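Periplasmic binding protein (Veillonella parvula, PDB 4OVK) probably captures a solute, not identified here, outside the cell membrane and delivers it to an ABC transporter for uptake. Local coordinates at residues 166-179 with 290-304. Residues are numbered along the deposited sequence; the frame is centred on the assembly and turned at random. Where two conformers were deposited one is given.
Sequences YFKQKNASALPNKP and KWMGQLIQPDTFNDY
Lys170 reaches across to the 297-304 loop. Its CB and CG lie 3.8 Å from CE1 of Phe301, and CG also rests over one face of the Tyr166 ring. The bend at chi2 (-69°) turns the chain past Thr300, where CD lies near CG2 of that threonine. CE comes 3.3 Å from Asp303 OD2, and NZ ends 2.8 Å from the same OD2 in a salt bridge, approaching from above the carboxylate plane; a water links NZ to Thr300 O. The other carboxylate oxygen, OD1, accepts a 2.5 Å hydrogen bond from Tyr166 OH on its syn lone pair, so two donors hold this carboxylate. The architecture is that of a helical-backbone solute-binding protein: the long helix 150-170 connects two domains with parallel four-stranded sheets, and its C-terminal end packs here against the loop that follows helix 285-296, with Phe167 also reaching Lys290 within that helix. Tyr166 OH also meets the edges of the Phe301 and Tyr304 rings, and a phenylalanine here would probably leave Asp303 OD1 without its phenolic donor and the carboxylate freer to turn. Deeper in, Phe167 CE1 touches Phe301 CE1 at 3.3 Å, the ring planes 45° apart, while Ala172 CB abuts Phe301 CZ.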
ATOM      1  N   TYR A 166      17.898  -2.163   7.048  1.00 21.41           N
ATOM      2  CA  TYR A 166      18.735  -1.533   6.009  1.00 20.20           C
ATOM      3  C   TYR A 166      18.580  -0.009   6.010  1.00 18.85           C
ATOM      4  O   TYR A 166      19.563   0.723   6.032  1.00 20.28           O
ATOM      5  CB  TYR A 166      18.410  -2.120   4.636  1.00 19.97           C
ATOM      6  CG  TYR A 166      18.986  -1.358   3.461  1.00 17.82           C
ATOM      7  CD1 TYR A 166      20.285  -1.590   3.024  1.00 22.65           C
ATOM      8  CD2 TYR A 166      18.231  -0.402   2.792  1.00 19.66           C
ATOM      9  CE1 TYR A 166      20.814  -0.896   1.947  1.00 20.21           C
ATOM     10  CE2 TYR A 166      18.748   0.299   1.718  1.00 18.84           C
ATOM     11  CZ  TYR A 166      20.054   0.049   1.309  1.00 18.48           C
ATOM     12  OH  TYR A 166      20.598   0.730   0.253  1.00 19.36           O
ATOM     13  N   PHE A 167      17.346   0.472   6.009  1.00 17.93           N
ATOM     14  CA  PHE A 167      17.110   1.918   6.033  1.00 19.10           C
ATOM     15  C   PHE A 167      17.529   2.571   7.361  1.00 19.79           C
ATOM     16  O   PHE A 167      18.014   3.696   7.358  1.00 21.94           O
ATOM     17  CB  PHE A 167      15.663   2.254   5.644  1.00 21.31           C
ATOM     18  CG  PHE A 167      15.409   2.146   4.163  1.00 19.52           C
ATOM     19  CD1 PHE A 167      15.785   3.173   3.313  1.00 20.62           C
ATOM     20  CD2 PHE A 167      14.846   1.004   3.616  1.00 19.65           C
ATOM     21  CE1 PHE A 167      15.589   3.077   1.947  1.00 20.17           C
ATOM     22  CE2 PHE A 167      14.649   0.896   2.249  1.00 20.52           C
ATOM     23  CZ  PHE A 167      15.022   1.932   1.413  1.00 21.07           C
ATOM     24  N   LYS A 168      17.383   1.874   8.488  1.00 21.60           N
ATOM     25  CA  LYS A 168      17.862   2.446   9.755  1.00 24.89           C
ATOM     26  C   LYS A 168      19.374   2.590   9.724  1.00 24.33           C
ATOM     27  O   LYS A 168      19.917   3.564  10.247  1.00 25.28           O
ATOM     28  CB  LYS A 168      17.460   1.608  10.976  1.00 28.46           C
ATOM     29  CG  LYS A 168      15.960   1.495  11.209  1.00 34.82           C
ATOM     30  CD  LYS A 168      15.328   2.793  11.686  1.00 41.75           C
ATOM     31  CE  LYS A 168      15.398   2.932  13.194  1.00 48.42           C
ATOM     32  NZ  LYS A 168      14.961   4.281  13.654  1.00 53.39           N
ATOM     33  N   GLN A 169      20.056   1.626   9.107  1.00 21.77           N
ATOM     34  CA  GLN A 169      21.513   1.609   9.142  1.00 23.57           C
ATOM     35  C   GLN A 169      22.024   2.699   8.212  1.00 22.18           C
ATOM     36  O   GLN A 169      22.931   3.412   8.556  1.00 24.89           O
ATOM     37  CB  GLN A 169      22.064   0.238   8.737  1.00 29.78           C
ATOM     38  CG  GLN A 169      23.539   0.020   9.056  1.00 35.73           C
ATOM     39  CD  GLN A 169      24.479   0.621   8.020  1.00 41.64           C
ATOM     40  OE1 GLN A 169      24.160   0.690   6.825  1.00 45.38           O
ATOM     41  NE2 GLN A 169      25.646   1.057   8.475  1.00 48.11           N
ATOM     42  N   LYS A 170      21.411   2.841   7.042  1.00 24.10           N
ATOM     43  CA  LYS A 170      21.787   3.931   6.142  1.00 22.79           C
ATOM     44  C   LYS A 170      21.580   5.293   6.808  1.00 21.12           C
ATOM     45  O   LYS A 170      22.345   6.227   6.572  1.00 24.52           O
ATOM     46  CB  LYS A 170      21.015   3.850   4.827  1.00 23.91           C
ATOM     47  CG  LYS A 170      21.412   2.673   3.952  1.00 26.86           C
ATOM     48  CD  LYS A 170      22.809   2.826   3.376  1.00 30.51           C
ATOM     49  CE  LYS A 170      23.159   1.636   2.495  1.00 32.57           C
ATOM     50  NZ  LYS A 170      24.476   1.817   1.839  1.00 34.78           N
ATOM     51  N   ASN A 171      20.545   5.403   7.633  1.00 20.70           N
ATOM     52  CA  ASN A 171      20.315   6.597   8.443  1.00 22.87           C
ATOM     53  C   ASN A 171      20.346   7.903   7.638  1.00 22.07           C
ATOM     54  O   ASN A 171      20.966   8.888   8.052  1.00 22.83           O
ATOM     55  CB  ASN A 171      21.340   6.645   9.584  1.00 25.02           C
ATOM     56  CG  ASN A 171      20.934   7.589  10.704  1.00 26.67           C
ATOM     57  OD1 ASN A 171      19.757   7.896  10.888  1.00 36.38           O
ATOM     58  ND2 ASN A 171      21.913   8.060  11.449  1.00 31.55           N
ATOM     59  N   ALA A 172      19.633   7.908   6.512  1.00 25.05           N
ATOM     60  CA  ALA A 172      19.618   9.056   5.592  1.00 23.45           C
ATOM     61  C   ALA A 172      18.968  10.300   6.198  1.00 20.64           C
ATOM     62  O   ALA A 172      19.202  11.399   5.731  1.00 20.47           O
ATOM     63  CB  ALA A 172      18.910   8.679   4.294  1.00 26.67           C
ATOM     64  N   SER A 173      18.152  10.134   7.240  1.00 22.26           N
ATOM     65  CA  SER A 173      17.509  11.289   7.868  1.00 24.41           C
ATOM     66  C   SER A 173      18.521  12.189   8.556  1.00 24.57           C
ATOM     67  O   SER A 173      18.223  13.345   8.849  1.00 26.80           O
ATOM     68  CB  SER A 173      16.445  10.847   8.872  1.00 26.01           C
ATOM     69  OG  SER A 173      17.018  10.046   9.873  1.00 29.40           O
ATOM     70  N   ALA A 174      19.717  11.658   8.815  1.00 24.42           N
ATOM     71  CA  ALA A 174      20.765  12.409   9.479  1.00 25.03           C
ATOM     72  C   ALA A 174      21.595  13.258   8.507  1.00 22.44           C
ATOM     73  O   ALA A 174      22.393  14.081   8.942  1.00 25.99           O
ATOM     74  CB  ALA A 174      21.675  11.453  10.245  1.00 27.16           C
ATOM     75  N   LEU A 175      21.409  13.077   7.202  1.00 22.76           N
ATOM     76  CA  LEU A 175      22.209  13.810   6.221  1.00 23.71           C
ATOM     77  C   LEU A 175      21.873  15.298   6.230  1.00 24.77           C
ATOM     78  O   LEU A 175      20.739  15.699   6.501  1.00 26.40           O
ATOM     79  CB  LEU A 175      22.013  13.257   4.804  1.00 25.17           C
ATOM     80  CG  LEU A 175      22.501  11.830   4.534  1.00 29.52           C
ATOM     81  CD1 LEU A 175      21.941  11.308   3.211  1.00 28.98           C
ATOM     82  CD2 LEU A 175      24.022  11.745   4.553  1.00 29.43           C
ATOM     83  N   PRO A 176      22.870  16.129   5.946  1.00 27.21           N
ATOM     84  CA  PRO A 176      22.647  17.566   5.809  1.00 28.54           C
ATOM     85  C   PRO A 176      22.152  17.930   4.401  1.00 30.68           C
ATOM     86  O   PRO A 176      22.319  17.143   3.473  1.00 34.16           O
ATOM     87  CB  PRO A 176      24.035  18.141   6.067  1.00 30.26           C
ATOM     88  CG  PRO A 176      24.979  17.085   5.577  1.00 31.48           C
ATOM     89  CD  PRO A 176      24.282  15.758   5.727  1.00 29.11           C
ATOM     90  N   ASN A 177      21.562  19.114   4.253  0.70 33.40           N
ATOM     91  CA  ASN A 177      21.097  19.634   2.944  0.70 40.40           C
ATOM     92  C   ASN A 177      20.160  18.700   2.129  0.70 38.03           C
ATOM     93  O   ASN A 177      20.309  18.535   0.916  0.70 35.48           O
ATOM     94  CB  ASN A 177      22.292  20.130   2.094  0.70 47.62           C
ATOM     95  CG  ASN A 177      23.243  19.011   1.677  0.70 48.42           C
ATOM     96  OD1 ASN A 177      22.847  18.061   0.996  0.70 43.65           O
ATOM     97  ND2 ASN A 177      24.511  19.127   2.081  0.70 53.84           N
ATOM     98  N   LYS A 178      19.164  18.135   2.794  1.00 30.74           N
ATOM     99  CA  LYS A 178      18.248  17.183   2.151  1.00 27.21           C
ATOM    100  C   LYS A 178      17.336  17.849   1.110  1.00 23.53           C
ATOM    101  O   LYS A 178      16.920  18.986   1.311  1.00 25.77           O
ATOM    102  CB  LYS A 178      17.392  16.532   3.229  1.00 28.56           C
ATOM    103  CG  LYS A 178      18.187  15.804   4.303  1.00 29.53           C
ATOM    104  CD  LYS A 178      17.267  15.200   5.352  1.00 35.61           C
ATOM    105  CE  LYS A 178      17.690  15.553   6.759  1.00 37.03           C
ATOM    106  NZ  LYS A 178      16.662  15.069   7.712  1.00 44.85           N
ATOM    107  N   PRO A 179      17.016  17.149  -0.004  1.00 24.29           N
ATOM    108  CA  PRO A 179      16.058  17.715  -0.963  1.00 24.97           C
ATOM    109  C   PRO A 179      14.683  17.886  -0.324  1.00 23.44           C
ATOM    110  O   PRO A 179      14.273  17.035   0.470  1.00 23.00           O
ATOM    111  CB  PRO A 179      15.981  16.663  -2.083  1.00 26.21           C
ATOM    112  CG  PRO A 179      17.156  15.781  -1.890  1.00 28.70           C
ATOM    113  CD  PRO A 179      17.505  15.826  -0.430  1.00 28.03           C
ATOM    114  N   LYS A 290      12.577   1.641  -1.513  1.00 12.23           N
ATOM    115  CA  LYS A 290      13.712   1.560  -2.421  1.00 12.91           C
ATOM    116  C   LYS A 290      13.610   2.521  -3.606  1.00 13.21           C
ATOM    117  O   LYS A 290      14.603   3.159  -3.962  1.00 14.31           O
ATOM    118  CB  LYS A 290      13.938   0.129  -2.874  1.00 14.27           C
ATOM    119  CG  LYS A 290      14.660  -0.671  -1.797  1.00 16.77           C
ATOM    120  CD  LYS A 290      14.905  -2.116  -2.165  1.00 22.85           C
ATOM    121  CE  LYS A 290      15.982  -2.672  -1.237  1.00 26.35           C
ATOM    122  NZ  LYS A 290      16.339  -4.092  -1.498  1.00 27.58           N
ATOM    123  N   TRP A 291      12.413   2.664  -4.166  1.00 11.16           N
ATOM    124  CA  TRP A 291      12.165   3.628  -5.232  1.00 10.87           C
ATOM    125  C   TRP A 291      12.446   5.054  -4.735  1.00 12.19           C
ATOM    126  O   TRP A 291      13.192   5.800  -5.382  1.00 13.95           O
ATOM    127  CB  TRP A 291      10.738   3.478  -5.753  1.00 11.01           C
ATOM    128  CG  TRP A 291      10.363   4.381  -6.858  1.00 10.89           C
ATOM    129  CD1 TRP A 291      10.687   4.240  -8.179  1.00 12.05           C
ATOM    130  CD2 TRP A 291       9.575   5.569  -6.761  1.00 11.41           C
ATOM    131  NE1 TRP A 291      10.160   5.275  -8.906  1.00 13.31           N
ATOM    132  CE2 TRP A 291       9.460   6.098  -8.058  1.00 12.45           C
ATOM    133  CE3 TRP A 291       8.950   6.235  -5.704  1.00 12.62           C
ATOM    134  CZ2 TRP A 291       8.750   7.263  -8.319  1.00 13.21           C
ATOM    135  CZ3 TRP A 291       8.254   7.388  -5.962  1.00 13.88           C
ATOM    136  CH2 TRP A 291       8.137   7.881  -7.264  1.00 14.53           C
HETATM  137  N   MSE A 292      11.885   5.414  -3.582  0.70 12.54           N
HETATM  138  CA  MSE A 292      12.038   6.762  -3.035  0.70 13.16           C
HETATM  139  C   MSE A 292      13.477   7.057  -2.707  0.70 13.80           C
HETATM  140  O   MSE A 292      13.976   8.147  -2.994  0.70 16.70           O
HETATM  141  CB  MSE A 292      11.194   6.928  -1.772  0.70 13.48           C
HETATM  142  CG  MSE A 292       9.715   6.875  -2.142  0.70 14.83           C
HETATM  143 SE   MSE A 292       8.632   7.189  -0.538  0.70 20.05          SE
HETATM  144  CE  MSE A 292       9.436   8.921  -0.084  0.70 12.42           C
ATOM    145  N   GLY A 293      14.156   6.095  -2.098  1.00 15.23           N
ATOM    146  CA  GLY A 293      15.577   6.261  -1.746  1.00 15.27           C
ATOM    147  C   GLY A 293      16.435   6.643  -2.938  1.00 15.66           C
ATOM    148  O   GLY A 293      17.291   7.548  -2.866  1.00 17.62           O
ATOM    149  N   GLN A 294      16.215   5.963  -4.049  1.00 15.64           N
ATOM    150  CA  GLN A 294      16.999   6.260  -5.238  1.00 16.62           C
ATOM    151  C   GLN A 294      16.614   7.573  -5.933  1.00 17.93           C
ATOM    152  O   GLN A 294      17.424   8.119  -6.660  1.00 20.31           O
ATOM    153  CB  GLN A 294      17.026   5.081  -6.199  1.00 17.90           C
ATOM    154  CG  GLN A 294      17.928   3.997  -5.652  1.00 21.45           C
ATOM    155  CD  GLN A 294      18.182   2.853  -6.598  1.00 22.07           C
ATOM    156  OE1 GLN A 294      17.371   2.555  -7.483  1.00 25.71           O
ATOM    157  NE2 GLN A 294      19.317   2.178  -6.396  1.00 20.90           N
ATOM    158  N   LEU A 295      15.400   8.070  -5.705  1.00 16.29           N
ATOM    159  CA  LEU A 295      15.033   9.405  -6.170  1.00 18.08           C
ATOM    160  C   LEU A 295      15.679  10.472  -5.304  1.00 18.12           C
ATOM    161  O   LEU A 295      16.189  11.448  -5.809  1.00 20.89           O
ATOM    162  CB  LEU A 295      13.517   9.626  -6.138  1.00 20.90           C
ATOM    163  CG  LEU A 295      12.655   8.878  -7.146  1.00 25.07           C
ATOM    164  CD1 LEU A 295      11.193   9.262  -6.927  1.00 29.85           C
ATOM    165  CD2 LEU A 295      13.113   9.170  -8.558  1.00 28.48           C
ATOM    166  N   ILE A 296      15.653  10.276  -3.990  1.00 17.08           N
ATOM    167  CA  ILE A 296      15.976  11.357  -3.057  1.00 18.12           C
ATOM    168  C   ILE A 296      17.476  11.402  -2.708  1.00 18.90           C
ATOM    169  O   ILE A 296      18.089  12.481  -2.749  1.00 22.81           O
ATOM    170  CB  ILE A 296      15.086  11.257  -1.801  1.00 18.19           C
ATOM    171  CG1 ILE A 296      13.607  11.366  -2.217  1.00 18.18           C
ATOM    172  CG2 ILE A 296      15.477  12.332  -0.792  1.00 18.99           C
ATOM    173  CD1 ILE A 296      12.598  11.060  -1.128  1.00 20.14           C
ATOM    174  N   GLN A 297      18.060  10.247  -2.380  1.00 19.49           N
ATOM    175  CA  GLN A 297      19.483  10.148  -2.032  1.00 18.13           C
ATOM    176  C   GLN A 297      20.154   9.006  -2.787  1.00 17.54           C
ATOM    177  O   GLN A 297      20.567   8.020  -2.178  1.00 19.33           O
ATOM    178  CB  GLN A 297      19.663   9.916  -0.529  1.00 19.01           C
ATOM    179  CG  GLN A 297      19.130  11.029   0.350  1.00 18.60           C
ATOM    180  CD  GLN A 297      19.961  12.300   0.313  1.00 20.40           C
ATOM    181  OE1 GLN A 297      21.041  12.370  -0.297  1.00 21.61           O
ATOM    182  NE2 GLN A 297      19.470  13.314   0.999  1.00 22.49           N
ATOM    183  N   PRO A 298      20.272   9.128  -4.114  1.00 19.04           N
ATOM    184  CA  PRO A 298      20.841   8.036  -4.898  1.00 20.34           C
ATOM    185  C   PRO A 298      22.279   7.653  -4.527  1.00 22.29           C
ATOM    186  O   PRO A 298      22.657   6.495  -4.703  1.00 23.52           O
ATOM    187  CB  PRO A 298      20.778   8.567  -6.342  1.00 22.23           C
ATOM    188  CG  PRO A 298      20.724  10.042  -6.206  1.00 23.72           C
ATOM    189  CD  PRO A 298      19.931  10.288  -4.957  1.00 22.08           C
ATOM    190  N   ASP A 299      23.073   8.604  -4.035  1.00 23.79           N
ATOM    191  CA  ASP A 299      24.452   8.321  -3.648  1.00 27.69           C
ATOM    192  C   ASP A 299      24.535   7.450  -2.392  1.00 25.60           C
ATOM    193  O   ASP A 299      25.496   6.707  -2.223  1.00 29.80           O
ATOM    194  CB  ASP A 299      25.256   9.624  -3.470  1.00 33.28           C
ATOM    195  CG  ASP A 299      25.526  10.345  -4.797  1.00 41.89           C
ATOM    196  OD1 ASP A 299      25.241   9.772  -5.873  1.00 42.16           O
ATOM    197  OD2 ASP A 299      26.047  11.487  -4.767  1.00 47.95           O
ATOM    198  N   THR A 300      23.527   7.550  -1.526  1.00 20.99           N
ATOM    199  CA  THR A 300      23.411   6.716  -0.333  1.00 21.05           C
ATOM    200  C   THR A 300      22.836   5.334  -0.685  1.00 19.14           C
ATOM    201  O   THR A 300      23.359   4.291  -0.269  1.00 22.26           O
ATOM    202  CB  THR A 300      22.500   7.414   0.702  1.00 19.06           C
ATOM    203  OG1 THR A 300      23.116   8.641   1.132  1.00 25.09           O
ATOM    204  CG2 THR A 300      22.242   6.524   1.915  1.00 20.49           C
ATOM    205  N   PHE A 301      21.759   5.331  -1.460  1.00 18.97           N
ATOM    206  CA  PHE A 301      21.035   4.100  -1.768  1.00 17.07           C
ATOM    207  C   PHE A 301      21.512   3.525  -3.111  1.00 18.07           C
ATOM    208  O   PHE A 301      20.758   3.410  -4.071  1.00 19.50           O
ATOM    209  CB  PHE A 301      19.539   4.390  -1.740  1.00 16.04           C
ATOM    210  CG  PHE A 301      19.053   4.857  -0.387  1.00 16.94           C
ATOM    211  CD1 PHE A 301      19.072   3.996   0.699  1.00 17.08           C
ATOM    212  CD2 PHE A 301      18.626   6.162  -0.190  1.00 15.47           C
ATOM    213  CE1 PHE A 301      18.638   4.412   1.942  1.00 17.20           C
ATOM    214  CE2 PHE A 301      18.199   6.587   1.057  1.00 15.90           C
ATOM    215  CZ  PHE A 301      18.207   5.714   2.124  1.00 17.13           C
ATOM    216  N   ASN A 302      22.784   3.152  -3.154  1.00 22.37           N
ATOM    217  CA  ASN A 302      23.444   2.778  -4.409  1.00 23.09           C
ATOM    218  C   ASN A 302      23.897   1.332  -4.449  1.00 22.59           C
ATOM    219  O   ASN A 302      24.759   0.974  -5.258  1.00 25.53           O
ATOM    220  CB  ASN A 302      24.670   3.676  -4.632  1.00 27.71           C
ATOM    221  CG  ASN A 302      25.713   3.520  -3.534  1.00 32.48           C
ATOM    222  OD1 ASN A 302      25.489   2.833  -2.531  1.00 33.14           O
ATOM    223  ND2 ASN A 302      26.857   4.145  -3.722  1.00 36.55           N
ATOM    224  N   ASP A 303      23.328   0.499  -3.587  1.00 20.97           N
ATOM    225  CA  ASP A 303      23.794  -0.879  -3.439  1.00 20.88           C
ATOM    226  C   ASP A 303      22.679  -1.904  -3.657  1.00 19.85           C
ATOM    227  O   ASP A 303      22.754  -3.039  -3.166  1.00 20.99           O
ATOM    228  CB  ASP A 303      24.480  -1.059  -2.081  1.00 23.85           C
ATOM    229  CG  ASP A 303      23.648  -0.549  -0.925  1.00 24.62           C
ATOM    230  OD1 ASP A 303      22.465  -0.213  -1.121  1.00 27.74           O
ATOM    231  OD2 ASP A 303      24.186  -0.473   0.192  1.00 28.65           O
ATOM    232  N   TYR A 304      21.664  -1.492  -4.416  1.00 16.27           N
ATOM    233  CA  TYR A 304      20.616  -2.380  -4.909  1.00 15.97           C
ATOM    234  C   TYR A 304      20.124  -1.917  -6.270  1.00 14.45           C
ATOM    235  O   TYR A 304      20.303  -0.749  -6.656  1.00 17.00           O
ATOM    236  CB  TYR A 304      19.432  -2.464  -3.939  1.00 16.85           C
ATOM    237  CG  TYR A 304      18.754  -1.151  -3.651  1.00 16.73           C
ATOM    238  CD1 TYR A 304      17.761  -0.650  -4.490  1.00 17.45           C
ATOM    239  CD2 TYR A 304      19.097  -0.401  -2.527  1.00 17.40           C
ATOM    240  CE1 TYR A 304      17.140   0.563  -4.228  1.00 15.78           C
ATOM    241  CE2 TYR A 304      18.469   0.804  -2.251  1.00 16.82           C
ATOM    242  CZ  TYR A 304      17.492   1.284  -3.104  1.00 17.46           C
ATOM    243  OH  TYR A 304      16.865   2.479  -2.820  1.00 17.83           O
TER
HETATM  244  O   HOH W   1      25.708   4.201   1.264  1.00 43.11           O
HETATM  245  O   HOH W   2      21.101  15.775   1.419  1.00 33.94           O